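Local coordinates for predicted DNA-binding transcriptional regulator (Aliivibrio fischeri ES114, PDB 7DWN), which probably binds regulatory DNA as a LysR-family transcription factor, with a helix-turn-helix domain joined to a periplasmic-binding-protein-like effector domain, at residues Pro158-Pro171 against Leu262-Ala275. Sequence-based numbering, arbitrary orientation.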
loop_
_atom_site.group_PDB
_atom_site.type_symbol
_atom_site.label_atom_id
_atom_site.label_comp_id
_atom_site.label_asym_id
_atom_site.label_seq_id
_atom_site.Cartn_x
_atom_site.Cartn_y
_atom_site.Cartn_z
ATOM N N PRO A 158 18.864 15.097 2.707
ATOM C CA PRO A 158 19.689 14.478 1.661
ATOM C C PRO A 158 19.538 15.084 0.264
ATOM O O PRO A 158 20.107 14.551 -0.688
ATOM C CB PRO A 158 19.195 13.030 1.658
ATOM C CG PRO A 158 17.761 13.145 2.030
ATOM C CD PRO A 158 17.688 14.269 3.033
ATOM N N TYR A 159 18.793 16.178 0.143
ATOM C CA TYR A 159 18.544 16.790 -1.152
ATOM C C TYR A 159 19.564 17.885 -1.440
ATOM O O TYR A 159 20.087 18.532 -0.530
ATOM C CB TYR A 159 17.130 17.368 -1.208
ATOM C CG TYR A 159 16.080 16.381 -0.768
ATOM C CD1 TYR A 159 15.576 15.436 -1.651
ATOM C CD2 TYR A 159 15.607 16.379 0.537
ATOM C CE1 TYR A 159 14.624 14.525 -1.250
ATOM C CE2 TYR A 159 14.655 15.473 0.947
ATOM C CZ TYR A 159 14.167 14.548 0.049
ATOM O OH TYR A 159 13.220 13.641 0.458
ATOM N N GLN A 160 19.847 18.074 -2.725
ATOM C CA GLN A 160 20.664 19.182 -3.198
ATOM C C GLN A 160 19.748 20.303 -3.668
ATOM O O GLN A 160 18.773 20.056 -4.386
ATOM C CB GLN A 160 21.587 18.744 -4.336
ATOM C CG GLN A 160 22.519 17.606 -3.982
ATOM C CD GLN A 160 23.269 17.077 -5.189
ATOM O OE1 GLN A 160 23.377 15.867 -5.381
ATOM N NE2 GLN A 160 23.791 17.985 -6.010
ATOM N N SER A 161 20.062 21.529 -3.262
ATOM C CA SER A 161 19.239 22.683 -3.583
ATOM C C SER A 161 20.087 23.771 -4.223
ATOM O O SER A 161 21.276 23.913 -3.927
ATOM C CB SER A 161 18.547 23.240 -2.334
ATOM O OG SER A 161 19.496 23.590 -1.342
ATOM N N GLN A 162 19.455 24.537 -5.109
ATOM C CA GLN A 162 20.062 25.721 -5.708
ATOM C C GLN A 162 19.025 26.830 -5.707
ATOM O O GLN A 162 17.946 26.671 -6.287
ATOM C CB GLN A 162 20.552 25.448 -7.134
ATOM C CG GLN A 162 20.989 26.700 -7.888
ATOM C CD GLN A 162 22.365 27.187 -7.474
ATOM O OE1 GLN A 162 23.090 26.500 -6.754
ATOM N NE2 GLN A 162 22.735 28.377 -7.934
ATOM N N LEU A 163 19.344 27.942 -5.052
ATOM C CA LEU A 163 18.455 29.096 -5.068
ATOM C C LEU A 163 18.515 29.753 -6.440
ATOM O O LEU A 163 19.573 30.226 -6.867
ATOM C CB LEU A 163 18.845 30.083 -3.970
ATOM C CG LEU A 163 17.908 31.267 -3.714
ATOM C CD1 LEU A 163 17.923 31.632 -2.241
ATOM C CD2 LEU A 163 18.296 32.476 -4.556
ATOM N N ILE A 164 17.381 29.772 -7.138
ATOM C CA ILE A 164 17.342 30.391 -8.457
ATOM C C ILE A 164 17.207 31.899 -8.333
ATOM O O ILE A 164 17.970 32.657 -8.944
ATOM C CB ILE A 164 16.201 29.793 -9.297
ATOM C CG1 ILE A 164 16.375 28.278 -9.421
ATOM C CG2 ILE A 164 16.151 30.452 -10.667
ATOM C CD1 ILE A 164 17.757 27.861 -9.870
ATOM N N ALA A 165 16.242 32.359 -7.540
ATOM C CA ALA A 165 16.012 33.788 -7.416
ATOM C C ALA A 165 15.212 34.098 -6.159
ATOM O O ALA A 165 14.456 33.260 -5.643
ATOM C CB ALA A 165 15.287 34.347 -8.647
ATOM N N LYS A 166 15.408 35.327 -5.683
ATOM C CA LYS A 166 14.643 35.930 -4.602
ATOM C C LYS A 166 13.798 37.057 -5.181
ATOM O O LYS A 166 14.325 37.960 -5.840
ATOM C CB LYS A 166 15.574 36.459 -3.506
ATOM C CG LYS A 166 14.869 37.111 -2.323
ATOM C CD LYS A 166 14.810 38.626 -2.467
ATOM C CE LYS A 166 13.928 39.254 -1.402
ATOM N NZ LYS A 166 13.652 40.685 -1.699
ATOM N N THR A 167 12.496 37.002 -4.919
ATOM C CA THR A 167 11.485 37.870 -5.504
ATOM C C THR A 167 10.585 38.359 -4.370
ATOM O O THR A 167 10.812 38.048 -3.199
ATOM C CB THR A 167 10.720 37.101 -6.595
ATOM O OG1 THR A 167 11.665 36.485 -7.480
ATOM C CG2 THR A 167 9.812 38.001 -7.418
ATOM N N GLU A 168 9.559 39.140 -4.703
ATOM C CA GLU A 168 8.602 39.615 -3.717
ATOM C C GLU A 168 7.177 39.308 -4.153
ATOM O O GLU A 168 6.841 39.364 -5.340
ATOM C CB GLU A 168 8.732 41.125 -3.479
ATOM C CG GLU A 168 10.125 41.605 -3.114
ATOM C CD GLU A 168 10.153 43.089 -2.800
ATOM O OE1 GLU A 168 10.080 43.451 -1.607
ATOM O OE2 GLU A 168 10.228 43.896 -3.751
ATOM N N LEU A 169 6.350 38.965 -3.171
ATOM C CA LEU A 169 4.902 39.053 -3.290
ATOM C C LEU A 169 4.494 40.504 -3.079
ATOM O O LEU A 169 4.704 41.062 -1.992
ATOM C CB LEU A 169 4.216 38.157 -2.261
ATOM C CG LEU A 169 4.396 36.648 -2.400
ATOM C CD1 LEU A 169 3.828 35.930 -1.185
ATOM C CD2 LEU A 169 3.722 36.165 -3.670
ATOM N N LEU A 170 3.932 41.112 -4.122
ATOM C CA LEU A 170 3.476 42.492 -4.132
ATOM C C LEU A 170 1.966 42.535 -4.008
ATOM O O LEU A 170 1.269 41.845 -4.773
ATOM C CB LEU A 170 3.904 43.181 -5.425
ATOM C CG LEU A 170 5.381 43.067 -5.802
ATOM C CD1 LEU A 170 5.635 43.727 -7.146
ATOM C CD2 LEU A 170 6.259 43.683 -4.726
ATOM N N PRO A 171 1.427 43.285 -3.046
ATOM C CA PRO A 171 -0.027 43.493 -2.985
ATOM C C PRO A 171 -0.455 44.457 -4.081
ATOM O O PRO A 171 -0.018 45.610 -4.119
ATOM C CB PRO A 171 -0.244 44.083 -1.589
ATOM C CG PRO A 171 1.056 44.748 -1.262
ATOM C CD PRO A 171 2.132 43.925 -1.923
ATOM N N LEU A 262 4.661 45.780 3.302
ATOM C CA LEU A 262 3.699 44.787 2.839
ATOM C C LEU A 262 4.258 43.911 1.726
ATOM O O LEU A 262 3.733 42.817 1.497
ATOM C CB LEU A 262 2.413 45.468 2.364
ATOM C CG LEU A 262 1.601 46.212 3.427
ATOM C CD1 LEU A 262 0.310 46.756 2.837
ATOM C CD2 LEU A 262 1.312 45.309 4.615
ATOM N N ARG A 263 5.299 44.367 1.032
ATOM C CA ARG A 263 5.962 43.542 0.027
ATOM C C ARG A 263 6.745 42.435 0.722
ATOM O O ARG A 263 7.633 42.715 1.535
ATOM C CB ARG A 263 6.884 44.402 -0.835
ATOM C CG ARG A 263 6.184 45.539 -1.569
ATOM C CD ARG A 263 7.170 46.325 -2.422
ATOM N NE ARG A 263 6.514 47.275 -3.319
ATOM C CZ ARG A 263 6.313 48.558 -3.036
ATOM N NH1 ARG A 263 6.715 49.054 -1.875
ATOM N NH2 ARG A 263 5.712 49.349 -3.914
ATOM N N LEU A 264 6.423 41.180 0.410
ATOM C CA LEU A 264 6.957 40.073 1.198
ATOM C C LEU A 264 7.992 39.291 0.409
ATOM O O LEU A 264 7.723 38.913 -0.735
ATOM C CB LEU A 264 5.824 39.140 1.630
ATOM C CG LEU A 264 4.694 39.812 2.409
ATOM C CD1 LEU A 264 3.449 38.945 2.382
ATOM C CD2 LEU A 264 5.127 40.089 3.838
ATOM N N PRO A 265 9.167 39.006 0.964
ATOM C CA PRO A 265 10.160 38.236 0.204
ATOM C C PRO A 265 9.754 36.777 0.058
ATOM O O PRO A 265 9.192 36.172 0.973
ATOM C CB PRO A 265 11.436 38.382 1.041
ATOM C CG PRO A 265 10.945 38.607 2.425
ATOM C CD PRO A 265 9.678 39.411 2.285
ATOM N N ILE A 266 10.035 36.220 -1.123
ATOM C CA ILE A 266 9.906 34.793 -1.392
ATOM C C ILE A 266 11.130 34.360 -2.190
ATOM O O ILE A 266 11.799 35.172 -2.829
ATOM C CB ILE A 266 8.611 34.433 -2.160
ATOM C CG1 ILE A 266 8.490 35.258 -3.445
ATOM C CG2 ILE A 266 7.385 34.616 -1.276
ATOM C CD1 ILE A 266 7.288 34.879 -4.299
ATOM N N GLU A 267 11.429 33.066 -2.139
ATOM C CA GLU A 267 12.566 32.501 -2.854
ATOM C C GLU A 267 12.112 31.246 -3.579
ATOM O O GLU A 267 11.267 30.507 -3.066
ATOM C CB GLU A 267 13.714 32.152 -1.898
ATOM C CG GLU A 267 14.193 33.306 -1.039
ATOM C CD GLU A 267 14.946 32.836 0.186
ATOM O OE1 GLU A 267 15.097 31.606 0.354
ATOM O OE2 GLU A 267 15.382 33.692 0.985
ATOM N N TYR A 268 12.661 30.990 -4.767
ATOM C CA TYR A 268 12.372 29.712 -5.403
ATOM C C TYR A 268 13.657 28.997 -5.798
ATOM O O TYR A 268 14.681 29.620 -6.095
ATOM C CB TYR A 268 11.419 29.844 -6.610
ATOM C CG TYR A 268 11.734 30.919 -7.616
ATOM C CD1 TYR A 268 11.246 32.208 -7.455
ATOM C CD2 TYR A 268 12.476 30.634 -8.752
ATOM C CE1 TYR A 268 11.513 33.191 -8.381
ATOM C CE2 TYR A 268 12.749 31.611 -9.688
ATOM C CZ TYR A 268 12.265 32.888 -9.497
ATOM O OH TYR A 268 12.532 33.870 -10.423
ATOM N N TYR A 269 13.578 27.665 -5.781
ATOM C CA TYR A 269 14.723 26.774 -5.820
ATOM C C TYR A 269 14.552 25.690 -6.873
ATOM O O TYR A 269 13.432 25.311 -7.250
ATOM C CB TYR A 269 14.931 26.069 -4.479
ATOM C CG TYR A 269 15.425 26.929 -3.342
ATOM C CD1 TYR A 269 14.561 27.766 -2.647
ATOM C CD2 TYR A 269 16.755 26.876 -2.942
ATOM C CE1 TYR A 269 15.016 28.542 -1.597
ATOM C CE2 TYR A 269 17.217 27.648 -1.896
ATOM C CZ TYR A 269 16.345 28.477 -1.227
ATOM O OH TYR A 269 16.808 29.243 -0.185
ATOM N N ALA A 270 15.699 25.188 -7.323
ATOM C CA ALA A 270 15.813 23.895 -7.977
ATOM C C ALA A 270 16.280 22.878 -6.943
ATOM O O ALA A 270 17.229 23.136 -6.197
ATOM C CB ALA A 270 16.794 23.956 -9.148
ATOM N N TYR A 271 15.603 21.735 -6.894
ATOM C CA TYR A 271 15.920 20.660 -5.969
ATOM C C TYR A 271 16.193 19.384 -6.752
ATOM O O TYR A 271 15.651 19.177 -7.843
ATOM C CB TYR A 271 14.773 20.399 -4.978
ATOM C CG TYR A 271 14.307 21.593 -4.168
ATOM C CD1 TYR A 271 15.125 22.167 -3.202
ATOM C CD2 TYR A 271 13.030 22.119 -4.343
ATOM C CE1 TYR A 271 14.697 23.246 -2.448
ATOM C CE2 TYR A 271 12.591 23.199 -3.592
ATOM C CZ TYR A 271 13.430 23.756 -2.645
ATOM O OH TYR A 271 13.008 24.830 -1.894
ATOM N N ARG A 272 17.030 18.522 -6.179
ATOM C CA ARG A 272 17.313 17.224 -6.770
ATOM C C ARG A 272 17.682 16.256 -5.658
ATOM O O ARG A 272 17.997 16.660 -4.535
ATOM C CB ARG A 272 18.433 17.306 -7.816
ATOM C CG ARG A 272 19.719 17.917 -7.294
ATOM C CD ARG A 272 20.762 18.055 -8.391
ATOM N NE ARG A 272 21.447 16.799 -8.677
ATOM C CZ ARG A 272 22.388 16.660 -9.608
ATOM N NH1 ARG A 272 22.750 17.699 -10.346
ATOM N NH2 ARG A 272 22.963 15.482 -9.805
ATOM N N TYR A 273 17.627 14.967 -5.979
ATOM C CA TYR A 273 17.984 13.924 -5.029
ATOM C C TYR A 273 19.125 13.034 -5.494
ATOM O O TYR A 273 19.895 12.562 -4.656
ATOM C CB TYR A 273 16.764 13.041 -4.715
ATOM C CG TYR A 273 17.051 11.955 -3.703
ATOM C CD1 TYR A 273 17.129 12.247 -2.348
ATOM C CD2 TYR A 273 17.247 10.638 -4.103
ATOM C CE1 TYR A 273 17.394 11.261 -1.418
ATOM C CE2 TYR A 273 17.514 9.643 -3.179
ATOM C CZ TYR A 273 17.586 9.962 -1.838
ATOM O OH TYR A 273 17.850 8.980 -0.910
ATOM N N GLN A 274 19.258 12.793 -6.795
ATOM C CA GLN A 274 20.316 11.931 -7.301
ATOM C C GLN A 274 21.636 12.690 -7.349
ATOM O O GLN A 274 21.695 13.820 -7.844
ATOM C CB GLN A 274 19.951 11.406 -8.689
ATOM C CG GLN A 274 18.696 10.552 -8.715
ATOM C CD GLN A 274 18.873 9.244 -7.970
ATOM O OE1 GLN A 274 19.956 8.658 -7.972
ATOM N NE2 GLN A 274 17.809 8.783 -7.324
ATOM N N ALA A 275 22.695 12.065 -6.829
ATOM C CA ALA A 275 24.010 12.698 -6.856
ATOM C C ALA A 275 24.505 12.876 -8.285
ATOM O O ALA A 275 25.120 13.896 -8.615
ATOM C CB ALA A 275 25.007 11.876 -6.038
#
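Leu262 CB touches Pro171 CG. Next, Leu170 CD2 lies alongside the extended aliphatic chain of Arg263, 3.6 Å from Arg263 CD, and reaches the guanidinium edge. Glu168 OE1 sits 3.4 Å from Arg263 CB, yet the charged ends do not touch. Leu264 begins the antiparallel ladder, exchanging backbone hydrogen bonds with Leu169. At Ile266, chi1 of 54° carries CG1 over to Thr167 O, 3.6 Å away, with CG2 and CD1 reaching the Leu169 branches; helix 201-209 covers this patch through Met202 and Tyr201.

Tyr268 marks a classic beta bulge. Its carbonyl O takes Ile164 N at 2.9 Å and, weakly, Ala165 N at 3.5 Å, while its own N donates to Ala165 O nearly straight down the carbonyl. With chi1 at 48°, the ring swings over towards the neighbouring strand: Ala165 O lies over one face near the rim, Ala165 CB comes 3.3 Å from Tyr268 OH, and Ile164 crosses the ring at about a right angle, its CG2 near Tyr268 CE2. Thr167 OG1 stands at the ring edge.

On the opposite face of the sheet, Leu163 CG sits over one face of the Tyr269 ring, toward its rim, and Leu163 CD1 reaches on to Tyr269 OH, which donates to Glu267 OE1. Beyond the bulge, Ala270 pairs with Gln162, and Tyr271 turns a ring edge to Ser161 CB; its OH bonds Phe149 O. Gln160 NE2 lies over one face of the Arg272 guanidinium, near its rim, the two planes only 18° apart, as Arg272 NE and NH2 both grip Gln274 O; Glu282 adds a salt bridge. Finally Tyr273 meets Tyr159 obliquely, Tyr273 CD1 3.6 Å from Tyr159 CE1.

Ten normal backbone hydrogen bonds and one weak one thus carry this join in the effector domain's mixed sheet; the shared Tyr268 carbonyl keeps the pairing through a one-residue shift, while Tyr271 and Arg272 spend their polar ends off the facing strand.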